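Local coordinates for hypothetical protein (Uncultured marine organism, PDB 2OD5) that probably binds nucleic acid through a helix-turn-helix-type, winged-helix-like fold, its exact function being unknown, at residues A[64-69]-A[78-83]. Numbering follows the deposited sequence.
Sequences VGYIKR and DICEWA
Ile67 and Ile79 trade two backbone hydrogen bonds, Ile67 N to Ile79 O at 2.9 Å and Ile79 N to Ile67 O at 2.8 Å, in an antiparallel hairpin whose strands 64-69 and 78-83 run 172° apart. Toward Ala83 the ladder is broken by a classic beta bulge: Val64 and Gly65 both face Glu81, whose O accepts Val64 N at 2.8 Å and, weakly, Gly65 N. The carboxylate of Glu81 lies over Gly65, OE1 3.4 Å from its CA, where a side chain would collide with it. A water bridges Glu81 OE1 and Val64 O, donating to both. Shortening Glu81 to an alanine is likely to leave this water without its carboxylate acceptor and Gly65 uncovered. On the same face, CD1 of Ile79 packs 3.7 Å from CB of Ile67. The opposite face carries Tyr66; in one of its two conformers CG stands anti to the backbone N (chi1 178°), Cys80 SG meets the ring edge in its plane, 3.6 Å from CD2, and the Asp78 carboxylate lies obliquely near OH. Asp78 OD1 also touches the aliphatic CG of Lys68, while the ammonium bends off. Val64 CG1 meets the Ala83 methyl, both residues also against Val88 of helix 85-91; Trp82 turns away from 64-69 onto helices 31-39 and 48-57, NE1 hydrogen-bonded to Thr31 OG1. Backbone bonds thus carry this surface contact, consistent with the wing of a winged helix.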
ATOM      1  N   VAL A  64       0.050   8.729   1.812  1.00 28.89           N
ATOM      2  CA  VAL A  64      -0.563  10.024   1.581  1.00 27.50           C
ATOM      3  C   VAL A  64      -1.671  10.372   2.574  1.00 27.45           C
ATOM      4  O   VAL A  64      -2.163  11.486   2.577  1.00 28.23           O
ATOM      5  CB  VAL A  64      -1.119  10.150   0.151  1.00 30.73           C
ATOM      6  CG1 VAL A  64       0.050  10.075  -0.871  1.00 30.15           C
ATOM      7  CG2 VAL A  64      -2.139   9.107  -0.142  1.00 30.90           C
ATOM      8  N   GLY A  65      -2.030   9.423   3.405  1.00 27.98           N
ATOM      9  CA  GLY A  65      -3.044   9.663   4.423  1.00 28.73           C
ATOM     10  C   GLY A  65      -3.200   8.525   5.379  1.00 27.60           C
ATOM     11  O   GLY A  65      -2.729   7.417   5.135  1.00 27.16           O
ATOM     12  N   TYR A  66      -3.897   8.823   6.476  1.00 26.02           N
ATOM     13  CA  TYR A  66      -4.024   7.940   7.601  0.50 27.03           C
ATOM     14  C   TYR A  66      -5.324   8.266   8.350  1.00 25.87           C
ATOM     15  O   TYR A  66      -5.568   9.464   8.518  1.00 24.84           O
ATOM     16  CB  TYR A  66      -2.808   8.302   8.457  0.50 27.48           C
ATOM     17  CG  TYR A  66      -2.620   7.615   9.776  0.50 30.84           C
ATOM     18  CD1 TYR A  66      -2.900   8.275  10.960  0.50 33.26           C
ATOM     19  CD2 TYR A  66      -2.089   6.331   9.846  0.50 33.91           C
ATOM     20  CE1 TYR A  66      -2.692   7.666  12.183  0.50 35.91           C
ATOM     21  CE2 TYR A  66      -1.875   5.709  11.076  0.50 37.16           C
ATOM     22  CZ  TYR A  66      -2.179   6.390  12.231  0.50 35.17           C
ATOM     23  OH  TYR A  66      -1.993   5.798  13.452  0.50 42.04           O
ATOM     24  N   ILE A  67      -6.020   7.249   8.846  1.00 28.87           N
ATOM     25  CA  ILE A  67      -7.042   7.372   9.884  1.00 27.58           C
ATOM     26  C   ILE A  67      -6.710   6.342  10.937  1.00 27.56           C
ATOM     27  O   ILE A  67      -6.509   5.174  10.629  1.00 29.22           O
ATOM     28  CB  ILE A  67      -8.453   7.090   9.343  1.00 29.62           C
ATOM     29  CG1 ILE A  67      -8.847   8.131   8.298  1.00 33.80           C
ATOM     30  CG2 ILE A  67      -9.528   7.125  10.458  1.00 29.79           C
ATOM     31  CD1 ILE A  67     -10.013   7.681   7.464  1.00 36.31           C
ATOM     32  N   LYS A  68      -6.657   6.773  12.182  1.00 30.34           N
ATOM     33  CA  LYS A  68      -6.537   5.867  13.300  1.00 31.53           C
ATOM     34  C   LYS A  68      -7.837   5.985  14.082  1.00 27.42           C
ATOM     35  O   LYS A  68      -8.284   7.094  14.357  1.00 26.81           O
ATOM     36  CB  LYS A  68      -5.362   6.281  14.170  1.00 31.78           C
ATOM     37  CG  LYS A  68      -5.095   5.380  15.383  1.00 43.13           C
ATOM     38  CD  LYS A  68      -3.931   5.957  16.241  1.00 43.41           C
ATOM     39  CE  LYS A  68      -3.522   5.032  17.384  1.00 49.88           C
ATOM     40  NZ  LYS A  68      -4.692   4.645  18.214  1.00 59.16           N
ATOM     41  N   ARG A  69      -8.422   4.852  14.409  1.00 26.64           N
ATOM     42  CA  ARG A  69      -9.614   4.816  15.226  1.00 28.09           C
ATOM     43  C   ARG A  69      -9.295   4.068  16.492  1.00 28.57           C
ATOM     44  O   ARG A  69      -8.638   3.025  16.460  1.00 30.17           O
ATOM     45  CB  ARG A  69     -10.755   4.122  14.482  1.00 31.71           C
ATOM     46  CG  ARG A  69     -11.989   3.818  15.303  1.00 31.00           C
ATOM     47  CD  ARG A  69     -12.662   5.045  15.802  1.00 29.87           C
ATOM     48  NE  ARG A  69     -13.610   4.754  16.859  1.00 26.00           N
ATOM     49  CZ  ARG A  69     -14.303   5.673  17.512  1.00 27.05           C
ATOM     50  NH1 ARG A  69     -14.141   6.948  17.221  1.00 27.43           N
ATOM     51  NH2 ARG A  69     -15.137   5.309  18.454  1.00 32.09           N
ATOM     52  N   ASP A  78      -6.005   1.072  12.287  1.00 29.71           N
ATOM     53  CA  ASP A  78      -5.529   2.144  11.420  1.00 33.30           C
ATOM     54  C   ASP A  78      -5.915   1.811   9.998  1.00 33.95           C
ATOM     55  O   ASP A  78      -6.018   0.645   9.646  1.00 35.10           O
ATOM     56  CB  ASP A  78      -3.991   2.213  11.392  1.00 38.18           C
ATOM     57  CG  ASP A  78      -3.390   2.525  12.711  1.00 49.31           C
ATOM     58  OD1 ASP A  78      -4.118   2.992  13.608  1.00 64.43           O
ATOM     59  OD2 ASP A  78      -2.170   2.297  12.850  1.00 59.96           O
ATOM     60  N   ILE A  79      -6.099   2.838   9.172  1.00 31.08           N
ATOM     61  CA  ILE A  79      -6.287   2.641   7.744  1.00 34.00           C
ATOM     62  C   ILE A  79      -5.304   3.621   7.105  1.00 31.44           C
ATOM     63  O   ILE A  79      -5.340   4.801   7.423  1.00 31.62           O
ATOM     64  CB  ILE A  79      -7.705   3.050   7.255  1.00 38.04           C
ATOM     65  CG1 ILE A  79      -8.794   2.505   8.164  1.00 49.64           C
ATOM     66  CG2 ILE A  79      -7.913   2.546   5.810  1.00 44.09           C
ATOM     67  CD1 ILE A  79      -9.335   3.523   9.140  1.00 56.86           C
ATOM     68  N   CYS A  80      -4.445   3.160   6.219  1.00 31.02           N
ATOM     69  CA  CYS A  80      -3.487   4.068   5.565  1.00 29.71           C
ATOM     70  C   CYS A  80      -3.795   4.123   4.083  1.00 31.59           C
ATOM     71  O   CYS A  80      -4.302   3.149   3.500  1.00 30.35           O
ATOM     72  CB  CYS A  80      -2.060   3.605   5.799  1.00 36.09           C
ATOM     73  SG  CYS A  80      -1.604   3.638   7.572  1.00 39.41           S
ATOM     74  N   GLU A  81      -3.502   5.273   3.485  1.00 27.55           N
ATOM     75  CA  GLU A  81      -3.741   5.522   2.083  1.00 30.02           C
ATOM     76  C   GLU A  81      -2.388   5.677   1.414  1.00 30.11           C
ATOM     77  O   GLU A  81      -1.507   6.384   1.936  1.00 28.30           O
ATOM     78  CB  GLU A  81      -4.525   6.830   1.905  1.00 30.57           C
ATOM     79  CG  GLU A  81      -5.927   6.783   2.503  1.00 36.31           C
ATOM     80  CD  GLU A  81      -6.462   8.127   2.930  1.00 36.02           C
ATOM     81  OE1 GLU A  81      -5.885   9.176   2.595  1.00 40.63           O
ATOM     82  OE2 GLU A  81      -7.460   8.128   3.637  1.00 40.66           O
ATOM     83  N   TRP A  82      -2.244   5.044   0.252  1.00 28.58           N
ATOM     84  CA  TRP A  82      -0.976   5.005  -0.458  1.00 26.52           C
ATOM     85  C   TRP A  82      -1.134   5.396  -1.916  1.00 27.60           C
ATOM     86  O   TRP A  82      -2.158   5.112  -2.531  1.00 28.58           O
ATOM     87  CB  TRP A  82      -0.440   3.584  -0.392  1.00 27.12           C
ATOM     88  CG  TRP A  82      -0.278   3.038   0.934  1.00 28.25           C
ATOM     89  CD1 TRP A  82      -1.231   2.361   1.654  1.00 33.71           C
ATOM     90  CD2 TRP A  82       0.865   3.128   1.773  1.00 26.39           C
ATOM     91  NE1 TRP A  82      -0.726   1.986   2.867  1.00 33.76           N
ATOM     92  CE2 TRP A  82       0.550   2.446   2.972  1.00 30.60           C
ATOM     93  CE3 TRP A  82       2.142   3.667   1.619  1.00 33.77           C
ATOM     94  CZ2 TRP A  82       1.453   2.299   3.993  1.00 36.40           C
ATOM     95  CZ3 TRP A  82       3.043   3.508   2.660  1.00 35.49           C
ATOM     96  CH2 TRP A  82       2.668   2.854   3.834  1.00 30.74           C
ATOM     97  N   ALA A  83      -0.085   5.987  -2.485  1.00 27.97           N
ATOM     98  CA  ALA A  83      -0.055   6.423  -3.877  1.00 27.53           C
ATOM     99  C   ALA A  83       1.324   6.151  -4.431  1.00 27.72           C
ATOM    100  O   ALA A  83       2.290   6.035  -3.679  1.00 28.70           O
ATOM    101  CB  ALA A  83      -0.342   7.934  -3.945  1.00 29.59           C
TER
HETATM  102  O   HOH W   1      -4.912  11.497   1.540  1.00 55.77           O